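Long-range contacts in uncharacterized protein (Parabacteroides merdae ATCC 43184, PDB 5BMT), which is of unknown function but contains an N-terminal region of the lipoprotein OB-domain family: residues 15-20 and 45-50; 33-38 and 72-77; 51-56 and 77-82; 120-125 and 179-184. All blocks are in the same frame, centred on the assembly; numbering follows the deposited sequence. Where two conformers were deposited one is given.

Interaction 1: residues 15-20 and 45-50; sequences IVDYSS and YRAGDC. With EDO (1,2-ethanediol), chain F.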
loop_
_atom_site.group_PDB
_atom_site.type_symbol
_atom_site.label_atom_id
_atom_site.label_comp_id
_atom_site.label_asym_id
_atom_site.label_seq_id
_atom_site.Cartn_x
_atom_site.Cartn_y
_atom_site.Cartn_z
ATOM N N ILE A 15 4.675 -6.903 4.823
ATOM C CA ILE A 15 5.817 -7.057 3.938
ATOM C C ILE A 15 6.600 -8.306 4.372
ATOM O O ILE A 15 6.903 -8.474 5.566
ATOM C CB ILE A 15 6.740 -5.812 3.991
ATOM C CG1 ILE A 15 5.988 -4.534 3.535
ATOM C CG2 ILE A 15 8.041 -6.060 3.128
ATOM C CD1 ILE A 15 6.819 -3.244 3.776
ATOM N N VAL A 16 6.989 -9.143 3.404
ATOM C CA VAL A 16 7.877 -10.287 3.656
ATOM C C VAL A 16 9.313 -9.764 3.604
ATOM O O VAL A 16 9.652 -9.065 2.634
ATOM C CB VAL A 16 7.652 -11.385 2.568
ATOM C CG1 VAL A 16 8.592 -12.591 2.776
ATOM C CG2 VAL A 16 6.199 -11.838 2.553
ATOM N N ASP A 17 10.161 -10.073 4.598
ATOM C CA ASP A 17 11.523 -9.545 4.538
ATOM C C ASP A 17 12.433 -10.318 5.466
ATOM O O ASP A 17 11.961 -11.052 6.323
ATOM C CB ASP A 17 11.493 -8.071 4.962
ATOM C CG ASP A 17 12.704 -7.222 4.682
ATOM O OD1 ASP A 17 13.648 -7.716 4.005
ATOM O OD2 ASP A 17 12.701 -6.054 5.123
ATOM N N TYR A 18 13.729 -10.145 5.274
ATOM C CA TYR A 18 14.722 -10.730 6.153
ATOM C C TYR A 18 14.958 -9.846 7.352
ATOM O O TYR A 18 15.103 -8.624 7.214
ATOM C CB TYR A 18 16.068 -10.837 5.420
ATOM C CG TYR A 18 16.189 -11.926 4.394
ATOM C CD1 TYR A 18 16.154 -13.270 4.767
ATOM C CD2 TYR A 18 16.466 -11.626 3.069
ATOM C CE1 TYR A 18 16.397 -14.281 3.843
ATOM C CE2 TYR A 18 16.693 -12.630 2.133
ATOM C CZ TYR A 18 16.680 -13.957 2.531
ATOM O OH TYR A 18 16.935 -14.954 1.621
ATOM N N SER A 19 15.121 -10.477 8.516
ATOM C CA SER A 19 15.606 -9.789 9.711
ATOM C C SER A 19 17.120 -9.544 9.555
ATOM O O SER A 19 17.724 -10.019 8.599
ATOM C CB SER A 19 15.353 -10.666 10.936
ATOM O OG SER A 19 16.288 -11.740 10.959
ATOM N N SER A 20 17.749 -8.927 10.554
ATOM C CA SER A 20 19.202 -8.675 10.520
ATOM C C SER A 20 20.036 -9.963 10.556
ATOM O O SER A 20 21.225 -9.935 10.183
ATOM C CB SER A 20 19.595 -7.782 11.692
ATOM O OG SER A 20 19.366 -8.434 12.930
ATOM N N TYR A 45 6.968 -16.609 -2.327
ATOM C CA TYR A 45 7.352 -15.303 -1.792
ATOM C C TYR A 45 8.824 -14.971 -1.881
ATOM O O TYR A 45 9.699 -15.857 -1.891
ATOM C CB TYR A 45 6.960 -15.245 -0.304
ATOM C CG TYR A 45 5.500 -15.540 -0.067
ATOM C CD1 TYR A 45 4.508 -14.713 -0.588
ATOM C CD2 TYR A 45 5.105 -16.697 0.597
ATOM C CE1 TYR A 45 3.161 -15.026 -0.445
ATOM C CE2 TYR A 45 3.756 -17.013 0.766
ATOM C CZ TYR A 45 2.787 -16.170 0.239
ATOM O OH TYR A 45 1.463 -16.491 0.368
ATOM N N ARG A 46 9.092 -13.662 -1.939
ATOM C CA ARG A 46 10.457 -13.208 -1.825
ATOM C C ARG A 46 10.464 -11.898 -1.046
ATOM O O ARG A 46 9.452 -11.188 -0.945
ATOM C CB ARG A 46 11.219 -13.146 -3.151
ATOM C CG ARG A 46 10.821 -12.060 -4.128
ATOM C CD ARG A 46 11.655 -12.151 -5.403
ATOM N NE ARG A 46 13.010 -11.615 -5.230
ATOM C CZ ARG A 46 13.969 -11.653 -6.154
ATOM N NH1 ARG A 46 13.742 -12.212 -7.335
ATOM N NH2 ARG A 46 15.164 -11.138 -5.899
ATOM N N ALA A 47 11.612 -11.621 -0.432
ATOM C CA ALA A 47 11.753 -10.413 0.381
ATOM C C ALA A 47 11.371 -9.189 -0.457
ATOM O O ALA A 47 11.743 -9.086 -1.638
ATOM C CB ALA A 47 13.203 -10.296 0.856
ATOM N N GLY A 48 10.583 -8.323 0.151
ATOM C CA GLY A 48 10.058 -7.122 -0.490
ATOM C C GLY A 48 8.626 -7.262 -0.952
ATOM O O GLY A 48 7.992 -6.259 -1.282
ATOM N N ASP A 49 8.107 -8.491 -1.017
ATOM C CA ASP A 49 6.720 -8.699 -1.415
ATOM C C ASP A 49 5.772 -8.200 -0.356
ATOM O O ASP A 49 6.053 -8.275 0.840
ATOM C CB ASP A 49 6.425 -10.204 -1.597
ATOM C CG ASP A 49 6.984 -10.841 -2.858
ATOM O OD1 ASP A 49 7.463 -10.103 -3.739
ATOM O OD2 ASP A 49 6.918 -12.087 -2.974
ATOM N N CYS A 50 4.606 -7.755 -0.799
ATOM C CA CYS A 50 3.500 -7.401 0.084
ATOM C C CYS A 50 2.438 -8.445 -0.050
ATOM O O CYS A 50 2.178 -8.940 -1.154
ATOM C CB CYS A 50 2.935 -6.040 -0.277
ATOM S SG CYS A 50 4.039 -4.676 0.119
HETATM C C1 EDO F . 10.374 -17.530 1.299
HETATM O O1 EDO F . 11.450 -18.464 1.403
HETATM C C2 EDO F . 10.965 -16.106 1.212
HETATM O O2 EDO F . 11.723 -16.033 0.033
#
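V16 is gripped at both backbone ends by segment 45-50: its N donates to D49 O at 2.9 Å, and its O receives G48 N at 2.8 Å. R46 to D49 form a type II turn, closed by D49 N on R46 O; G48 fits its third position, where a CB would jam against the preceding carbonyl oxygen. D49 OD2 also takes R46 N from above the carboxylate plane, and OD1 forms a salt bridge with K85. D17 OD1 accepts Y18 N at 2.7 Å, 43° out of plane, and OD2 is bound by S114 OG and N116 N. With alanine at D17, these three donors would probably lose their carboxylate partner, weakening one tie to the 114-116 loop. V16 CB sits 4.0 Å from R46 O with CG1 toward Y45 CB, and A47 CB packs beside D17 and the Y18 ring, 4.2 Å from Y18 CD2. Y45 O accepts from O2 of an ethanediol, probably a crystallisation additive, and Y45 OH bonds S80 O. Strand 10-18 pairs here with the start of strand 50-57 and, through I15 and D17, with strand 24-28; R119 of strand 118-126 touches I15 and C50 and bonds G48 O through NE.

Interaction 2: residues 33-38 and 72-77; sequences PLYVAT and FYVATG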
loop_
_atom_site.group_PDB
_atom_site.type_symbol
_atom_site.label_atom_id
_atom_site.label_comp_id
_atom_site.label_asym_id
_atom_site.label_seq_id
_atom_site.Cartn_x
_atom_site.Cartn_y
_atom_site.Cartn_z
ATOM N N PRO A 33 6.644 -7.744 14.290
ATOM C CA PRO A 33 7.159 -8.699 13.286
ATOM C C PRO A 33 6.841 -10.126 13.718
ATOM O O PRO A 33 6.849 -10.448 14.913
ATOM C CB PRO A 33 8.680 -8.460 13.286
ATOM C CG PRO A 33 8.853 -7.064 13.881
ATOM C CD PRO A 33 7.739 -6.992 14.931
ATOM N N LEU A 34 6.564 -10.980 12.721
ATOM C CA LEU A 34 6.192 -12.367 12.960
ATOM C C LEU A 34 7.040 -13.331 12.202
ATOM O O LEU A 34 7.349 -13.093 11.040
ATOM C CB LEU A 34 4.742 -12.596 12.500
ATOM C CG LEU A 34 3.698 -11.632 13.086
ATOM C CD1 LEU A 34 2.356 -11.900 12.458
ATOM C CD2 LEU A 34 3.631 -11.764 14.601
ATOM N N TYR A 35 7.328 -14.475 12.835
ATOM C CA TYR A 35 7.933 -15.602 12.156
ATOM C C TYR A 35 6.835 -16.607 11.878
ATOM O O TYR A 35 6.254 -17.172 12.817
ATOM C CB TYR A 35 9.069 -16.237 12.951
ATOM C CG TYR A 35 9.622 -17.465 12.264
ATOM C CD1 TYR A 35 10.261 -17.367 11.026
ATOM C CD2 TYR A 35 9.434 -18.733 12.811
ATOM C CE1 TYR A 35 10.760 -18.498 10.383
ATOM C CE2 TYR A 35 9.903 -19.875 12.163
ATOM C CZ TYR A 35 10.574 -19.749 10.953
ATOM O OH TYR A 35 11.054 -20.887 10.343
ATOM N N VAL A 36 6.553 -16.835 10.593
ATOM C CA VAL A 36 5.586 -17.827 10.146
ATOM C C VAL A 36 6.390 -18.844 9.323
ATOM O O VAL A 36 6.798 -18.515 8.201
ATOM C CB VAL A 36 4.404 -17.229 9.359
ATOM C CG1 VAL A 36 3.393 -18.317 8.975
ATOM C CG2 VAL A 36 3.703 -16.119 10.155
ATOM N N ALA A 37 6.683 -20.029 9.899
ATOM C CA ALA A 37 7.554 -21.024 9.245
ATOM C C ALA A 37 7.049 -21.440 7.869
ATOM O O ALA A 37 7.857 -21.554 6.942
ATOM C CB ALA A 37 7.690 -22.249 10.126
ATOM N N THR A 38 5.726 -21.616 7.705
ATOM C CA THR A 38 5.192 -22.010 6.397
ATOM C C THR A 38 5.493 -20.935 5.330
ATOM O O THR A 38 5.974 -21.282 4.244
ATOM C CB THR A 38 3.690 -22.320 6.495
ATOM O OG1 THR A 38 2.990 -21.188 7.015
ATOM C CG2 THR A 38 3.412 -23.578 7.300
ATOM N N PHE A 72 10.623 -11.011 17.462
ATOM C CA PHE A 72 9.418 -11.391 16.704
ATOM C C PHE A 72 8.582 -12.327 17.556
ATOM O O PHE A 72 9.099 -12.972 18.491
ATOM C CB PHE A 72 9.814 -12.115 15.369
ATOM C CG PHE A 72 10.716 -13.324 15.564
ATOM C CD1 PHE A 72 10.183 -14.575 15.874
ATOM C CD2 PHE A 72 12.098 -13.201 15.487
ATOM C CE1 PHE A 72 11.014 -15.673 16.112
ATOM C CE2 PHE A 72 12.927 -14.309 15.702
ATOM C CZ PHE A 72 12.384 -15.537 16.013
ATOM N N TYR A 73 7.307 -12.474 17.158
ATOM C CA TYR A 73 6.458 -13.511 17.688
ATOM C C TYR A 73 6.384 -14.639 16.663
ATOM O O TYR A 73 6.269 -14.374 15.460
ATOM C CB TYR A 73 5.036 -12.999 17.972
ATOM C CG TYR A 73 4.934 -12.234 19.260
ATOM C CD1 TYR A 73 5.009 -12.888 20.488
ATOM C CD2 TYR A 73 4.801 -10.852 19.258
ATOM C CE1 TYR A 73 4.934 -12.182 21.683
ATOM C CE2 TYR A 73 4.719 -10.130 20.454
ATOM C CZ TYR A 73 4.804 -10.799 21.657
ATOM O OH TYR A 73 4.754 -10.100 22.852
ATOM N N VAL A 74 6.391 -15.883 17.141
ATOM C CA VAL A 74 6.137 -17.023 16.263
ATOM C C VAL A 74 4.624 -17.061 16.079
ATOM O O VAL A 74 3.876 -16.982 17.066
ATOM C CB VAL A 74 6.677 -18.348 16.847
ATOM C CG1 VAL A 74 6.255 -19.532 15.972
ATOM C CG2 VAL A 74 8.203 -18.298 17.004
ATOM N N ALA A 75 4.169 -17.147 14.834
ATOM C CA ALA A 75 2.739 -17.147 14.549
ATOM C C ALA A 75 2.405 -18.241 13.575
ATOM O O ALA A 75 3.281 -18.782 12.900
ATOM C CB ALA A 75 2.334 -15.793 13.962
ATOM N N THR A 76 1.128 -18.581 13.501
ATOM C CA THR A 76 0.683 -19.506 12.468
ATOM C C THR A 76 -0.266 -18.730 11.599
ATOM O O THR A 76 -0.909 -17.759 12.034
ATOM C CB THR A 76 0.056 -20.777 13.029
ATOM O OG1 THR A 76 -1.009 -20.401 13.887
ATOM C CG2 THR A 76 1.073 -21.652 13.751
ATOM N N GLY A 77 -0.334 -19.127 10.355
ATOM C CA GLY A 77 -1.231 -18.464 9.435
ATOM C C GLY A 77 -0.852 -18.704 7.998
ATOM O O GLY A 77 -0.100 -19.626 7.671
HETATM O O HOH W 1 5.310 -20.660 12.425
HETATM O O HOH W 2 1.450 -21.380 9.591
HETATM O O HOH W 3 1.165 -20.637 5.090
#
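Three backbone hydrogen bonds join P33-Y35 to Y73-A75: Y73 N to P33 O at 3.1 Å, Y35 N to Y73 O at 2.8 Å and A75 N to Y35 O at 2.9 Å. P33 can begin the ladder because it has to supply only its carbonyl. Beyond A75 the chains separate and water bridges the gap, one molecule accepting from A37 N and donating to A75 O. Two more link T38 OG1 to G77, one accepting from its N and the other donating to its O.

The ladder is parallel, L34 pairing with Y73 and Y35 with V74, and it sets the short edge strand 34-35 against strand 73-79 in a five-stranded mixed sheet that is otherwise antiparallel. As the edge strand gives way to helix 37-40, direct pairing ends.

Side chains then alternate between the two faces. On that of L34 and Y73, L34 CD2 meets Y73 CB at 3.9 Å and CD1 approaches A75 CB, small enough to sit also beside V36 CG2; the leucine's branches reach on to F55 and V57. On the other, F72 CG is wedged between its own N and carbonyl carbon (chi1 55°), which brings CD1 to 3.5 Å from Y35 CB. V74 CG2 lies at the edge of the Y35 ring, while the end of that side chain leads outward to R23 in a cation-pi contact.

Interaction 3: residues 51-56 and 77-82; sequences VLANFT and GAASSP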
loop_
_atom_site.group_PDB
_atom_site.type_symbol
_atom_site.label_atom_id
_atom_site.label_comp_id
_atom_site.label_asym_id
_atom_site.label_seq_id
_atom_site.Cartn_x
_atom_site.Cartn_y
_atom_site.Cartn_z
ATOM N N VAL A 51 1.798 -8.789 1.067
ATOM C CA VAL A 51 0.740 -9.798 1.068
ATOM C C VAL A 51 -0.349 -9.365 2.022
ATOM O O VAL A 51 -0.114 -8.494 2.871
ATOM C CB VAL A 51 1.297 -11.204 1.506
ATOM C CG1 VAL A 51 2.367 -11.721 0.534
ATOM C CG2 VAL A 51 1.831 -11.177 2.957
ATOM N N LEU A 52 -1.530 -9.980 1.899
ATOM C CA LEU A 52 -2.551 -9.899 2.929
ATOM C C LEU A 52 -2.373 -11.160 3.763
ATOM O O LEU A 52 -2.535 -12.279 3.246
ATOM C CB LEU A 52 -3.972 -9.799 2.338
ATOM C CG LEU A 52 -5.086 -9.782 3.398
ATOM C CD1 LEU A 52 -4.945 -8.601 4.342
ATOM C CD2 LEU A 52 -6.459 -9.756 2.727
ATOM N N ALA A 53 -1.978 -11.004 5.023
ATOM C CA ALA A 53 -1.740 -12.174 5.857
ATOM C C ALA A 53 -2.796 -12.350 6.894
ATOM O O ALA A 53 -3.277 -11.367 7.436
ATOM C CB ALA A 53 -0.400 -12.011 6.549
ATOM N N ASN A 54 -3.127 -13.615 7.195
ATOM C CA ASN A 54 -4.033 -13.916 8.296
ATOM C C ASN A 54 -3.210 -14.722 9.293
ATOM O O ASN A 54 -2.476 -15.630 8.906
ATOM C CB ASN A 54 -5.326 -14.610 7.849
ATOM C CG ASN A 54 -5.139 -16.008 7.341
ATOM O OD1 ASN A 54 -5.344 -16.989 8.065
ATOM N ND2 ASN A 54 -4.737 -16.125 6.094
ATOM N N PHE A 55 -3.210 -14.279 10.563
ATOM C CA PHE A 55 -2.337 -14.948 11.506
ATOM C C PHE A 55 -2.884 -14.952 12.914
ATOM O O PHE A 55 -3.761 -14.150 13.262
ATOM C CB PHE A 55 -0.965 -14.215 11.516
ATOM C CG PHE A 55 -1.033 -12.712 11.697
ATOM C CD1 PHE A 55 -1.059 -12.143 12.975
ATOM C CD2 PHE A 55 -1.079 -11.865 10.594
ATOM C CE1 PHE A 55 -1.095 -10.748 13.126
ATOM C CE2 PHE A 55 -1.172 -10.486 10.755
ATOM C CZ PHE A 55 -1.161 -9.941 12.017
ATOM N N THR A 56 -2.308 -15.835 13.731
ATOM C CA THR A 56 -2.621 -15.947 15.149
ATOM C C THR A 56 -1.327 -16.175 15.916
ATOM O O THR A 56 -0.464 -16.940 15.463
ATOM C CB THR A 56 -3.626 -17.073 15.398
ATOM O OG1 THR A 56 -4.709 -16.960 14.476
ATOM C CG2 THR A 56 -4.147 -17.086 16.822
ATOM N N GLY A 77 -0.334 -19.127 10.355
ATOM C CA GLY A 77 -1.231 -18.464 9.435
ATOM C C GLY A 77 -0.852 -18.704 7.998
ATOM O O GLY A 77 -0.100 -19.626 7.671
ATOM N N ALA A 78 -1.378 -17.848 7.146
ATOM C CA ALA A 78 -1.163 -17.979 5.722
ATOM C C ALA A 78 -1.273 -16.615 5.100
ATOM O O ALA A 78 -1.618 -15.640 5.768
ATOM C CB ALA A 78 -2.186 -18.935 5.128
ATOM N N ALA A 79 -0.931 -16.522 3.837
ATOM C CA ALA A 79 -0.985 -15.231 3.196
ATOM C C ALA A 79 -1.494 -15.369 1.774
ATOM O O ALA A 79 -1.421 -16.437 1.163
ATOM C CB ALA A 79 0.412 -14.611 3.194
ATOM N N SER A 80 -1.960 -14.254 1.228
ATOM C CA SER A 80 -2.371 -14.206 -0.169
ATOM C C SER A 80 -1.166 -14.333 -1.088
ATOM O O SER A 80 -0.020 -14.313 -0.632
ATOM C CB SER A 80 -2.980 -12.823 -0.432
ATOM O OG SER A 80 -1.995 -11.782 -0.391
ATOM N N SER A 81 -1.419 -14.371 -2.402
ATOM C CA SER A 81 -0.363 -14.246 -3.393
ATOM C C SER A 81 0.229 -12.834 -3.255
ATOM O O SER A 81 -0.486 -11.935 -2.770
ATOM C CB SER A 81 -0.922 -14.446 -4.799
ATOM O OG SER A 81 -1.356 -15.781 -4.994
ATOM N N PRO A 82 1.492 -12.584 -3.623
ATOM C CA PRO A 82 2.028 -11.221 -3.515
ATOM C C PRO A 82 1.226 -10.217 -4.340
ATOM O O PRO A 82 0.751 -10.530 -5.452
ATOM C CB PRO A 82 3.435 -11.330 -4.136
ATOM C CG PRO A 82 3.782 -12.768 -4.043
ATOM C CD PRO A 82 2.498 -13.509 -4.198
#
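V51, N54 and S80 bury the largest areas in this pairing of strand 50-57 with the end of strand 73-79. S80 holds the end nearest V51 and L52 through both backbone and side chain. Its N donates to L52 O at 2.9 Å, and its OG takes L52 N at 3.0 Å in a nearly straight bond of 171°, while giving its own proton to S81 O. A chi1 of 69° turns OG toward L52, and the hydroxyl stands where a strand carbonyl would otherwise receive L52 N. Loss of this hydroxyl to an alanine is likely to deprive L52 N of its acceptor and S81 O of its donor, slackening one anchor of the pairing.

The motif is a two-stranded antiparallel ladder, the strand directions 174° apart, within the five-stranded sheet of the OB-like family region. A53 and A79 form a non-hydrogen-bonded pair, whereas N54 and A78 bond both ways: N54 N to A78 O at 2.9 Å and A78 N to N54 O at 3.0 Å. Opposite F55, the backbone angles of G77 would drive any CB into N54 O and F55 CA and onto the preceding carbonyl oxygen; glycine is the residue that fits.

V51 packs by its branches: CG2 rests on A79 CB at 3.7 Å, and CG1 passes over S80 O to P82 CA, a compact beta-branched side chain suiting this buried spot beside Y45. In one of its two conformers N54 brings ND2 to 3.2 Å from A78 O, at an angle too poor for a hydrogen bond; N54 also touches S11 and Q9.

Interaction 4: residues 120-125 and 179-184; sequences IVVIPT and DPIAVE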
loop_
_atom_site.group_PDB
_atom_site.type_symbol
_atom_site.label_atom_id
_atom_site.label_comp_id
_atom_site.label_asym_id
_atom_site.label_seq_id
_atom_site.Cartn_x
_atom_site.Cartn_y
_atom_site.Cartn_z
ATOM N N ILE A 120 4.011 1.474 -0.209
ATOM C CA ILE A 120 2.660 1.982 -0.007
ATOM C C ILE A 120 1.714 0.871 -0.462
ATOM O O ILE A 120 1.835 0.388 -1.597
ATOM C CB ILE A 120 2.398 3.267 -0.812
ATOM C CG1 ILE A 120 3.391 4.350 -0.435
ATOM C CG2 ILE A 120 0.947 3.752 -0.592
ATOM C CD1 ILE A 120 3.421 5.501 -1.488
ATOM N N VAL A 121 0.824 0.430 0.399
ATOM C CA VAL A 121 -0.233 -0.478 -0.040
ATOM C C VAL A 121 -1.411 0.419 -0.354
ATOM O O VAL A 121 -1.796 1.242 0.499
ATOM C CB VAL A 121 -0.608 -1.556 1.008
ATOM C CG1 VAL A 121 -1.890 -2.313 0.627
ATOM C CG2 VAL A 121 0.549 -2.533 1.198
ATOM N N VAL A 122 -1.958 0.292 -1.567
ATOM C CA VAL A 122 -3.096 1.129 -1.933
ATOM C C VAL A 122 -4.202 0.220 -2.425
ATOM O O VAL A 122 -3.928 -0.821 -3.029
ATOM C CB VAL A 122 -2.722 2.264 -2.922
ATOM C CG1 VAL A 122 -1.981 1.763 -4.116
ATOM C CG2 VAL A 122 -3.928 3.099 -3.338
ATOM N N ILE A 123 -5.443 0.574 -2.097
ATOM C CA ILE A 123 -6.576 -0.257 -2.467
ATOM C C ILE A 123 -7.505 0.492 -3.448
ATOM O O ILE A 123 -8.527 1.061 -3.048
ATOM C CB ILE A 123 -7.331 -0.768 -1.226
ATOM C CG1 ILE A 123 -6.347 -1.427 -0.200
ATOM C CG2 ILE A 123 -8.407 -1.781 -1.682
ATOM C CD1 ILE A 123 -7.037 -1.913 1.081
ATOM N N PRO A 124 -7.159 0.516 -4.741
ATOM C CA PRO A 124 -8.084 1.109 -5.723
ATOM C C PRO A 124 -9.374 0.313 -5.706
ATOM O O PRO A 124 -9.349 -0.942 -5.619
ATOM C CB PRO A 124 -7.356 0.969 -7.060
ATOM C CG PRO A 124 -6.307 -0.065 -6.850
ATOM C CD PRO A 124 -5.964 -0.070 -5.388
ATOM N N THR A 125 -10.502 1.030 -5.757
ATOM C CA THR A 125 -11.834 0.445 -5.745
ATOM C C THR A 125 -12.530 0.849 -7.030
ATOM O O THR A 125 -12.239 1.937 -7.556
ATOM C CB THR A 125 -12.582 0.911 -4.489
ATOM O OG1 THR A 125 -11.723 0.717 -3.359
ATOM C CG2 THR A 125 -13.898 0.171 -4.268
ATOM N N ASP A 179 -8.793 -3.864 -5.586
ATOM C CA ASP A 179 -7.587 -4.449 -6.192
ATOM C C ASP A 179 -6.330 -3.952 -5.470
ATOM O O ASP A 179 -5.592 -3.110 -5.998
ATOM C CB ASP A 179 -7.520 -4.088 -7.685
ATOM C CG ASP A 179 -6.472 -4.834 -8.511
ATOM O OD1 ASP A 179 -5.946 -5.870 -8.027
ATOM O OD2 ASP A 179 -6.211 -4.417 -9.667
ATOM N N PRO A 180 -6.038 -4.510 -4.285
ATOM C CA PRO A 180 -4.866 -4.053 -3.532
ATOM C C PRO A 180 -3.571 -4.225 -4.324
ATOM O O PRO A 180 -3.335 -5.282 -4.925
ATOM C CB PRO A 180 -4.878 -4.927 -2.273
ATOM C CG PRO A 180 -6.286 -5.460 -2.176
ATOM C CD PRO A 180 -6.828 -5.527 -3.558
ATOM N N ILE A 181 -2.750 -3.178 -4.327
ATOM C CA ILE A 181 -1.447 -3.175 -5.015
ATOM C C ILE A 181 -0.374 -2.592 -4.093
ATOM O O ILE A 181 -0.698 -1.947 -3.093
ATOM C CB ILE A 181 -1.491 -2.389 -6.364
ATOM C CG1 ILE A 181 -1.843 -0.915 -6.088
ATOM C CG2 ILE A 181 -2.466 -3.044 -7.348
ATOM C CD1 ILE A 181 -1.754 0.037 -7.331
ATOM N N ALA A 182 0.903 -2.827 -4.451
ATOM C CA ALA A 182 2.024 -2.328 -3.678
ATOM C C ALA A 182 2.819 -1.357 -4.525
ATOM O O ALA A 182 3.153 -1.691 -5.660
ATOM C CB ALA A 182 2.900 -3.498 -3.264
ATOM N N VAL A 183 3.147 -0.207 -3.986
ATOM C CA VAL A 183 3.917 0.826 -4.692
ATOM C C VAL A 183 5.216 1.052 -3.931
ATOM O O VAL A 183 5.210 1.125 -2.693
ATOM C CB VAL A 183 3.077 2.120 -4.789
ATOM C CG1 VAL A 183 3.886 3.251 -5.433
ATOM C CG2 VAL A 183 1.771 1.875 -5.586
ATOM N N GLU A 184 6.339 1.185 -4.650
ATOM C CA GLU A 184 7.600 1.485 -3.990
ATOM C C GLU A 184 7.479 2.740 -3.107
ATOM O O GLU A 184 7.041 3.783 -3.593
ATOM C CB GLU A 184 8.673 1.713 -5.080
ATOM C CG GLU A 184 10.038 2.066 -4.525
ATOM C CD GLU A 184 10.584 1.046 -3.537
ATOM O OE1 GLU A 184 10.602 -0.159 -3.886
ATOM O OE2 GLU A 184 10.949 1.443 -2.405
#
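I120 opens the ladder with V183, each N donating to the other's O at 2.8 Å. Their CB atoms meet on one face, where beta-branched residues suit an extended chain and fill the buried interior. V121 turns to the other face with A182 and bonds nothing here through its backbone N and O; its CA makes a CA-H...O contact with I181 O, and CG1 comes within 3.9 Å of that oxygen. V122 pairs with I181, its N donating to I181 O at 3.0 Å and its O receiving I181 N at 2.9 Å. Their side chains lie side by side and point the same way. With chi1 at 51° in V122 and 62° in I181, the two CG1 atoms are pressed to 3.3 Å, tighter than usual carbon packing; V122 CG1 also reaches V183 CG2. I123 rests its CG2 against P180 CG at 4.3 Å. P124, lacking an N-H, can only accept: its O receives D179 N at 3.0 Å, and its ring carbon CD lies 3.1 Å from D179 O. The carboxylate of D179 leads off to Y137 OH.

Strand 118-126 is flanked by strand 106-113 on its other edge, with V121 bonded to A110 and I123 to E108. Over the face of V122 and I181 lies L161 of strand 153-167, and E184 caps G186 N as the chain enters helix 186-198.

Interactions 1, 2 and 3 all belong to one five-stranded sheet within the OB-like family region, their centres 11 to 13 Å apart, whereas interaction 4 lies close to the centre of the molecule in the larger mixed sheet. Interactions 2 and 3 share G77 and strand 73-79, which pairs with strand 34-35 on one edge and strand 50-57 on the other. Along the chain interaction 1 crosses interaction 2 and precedes interaction 3; interaction 4 follows all three. Y45 links interactions 1 and 3 through S80. C50, packing on A182 and V121, joins interaction 1 to interaction 4, about 17 Å away between centres, so the N-terminal sheet abuts the larger one directly.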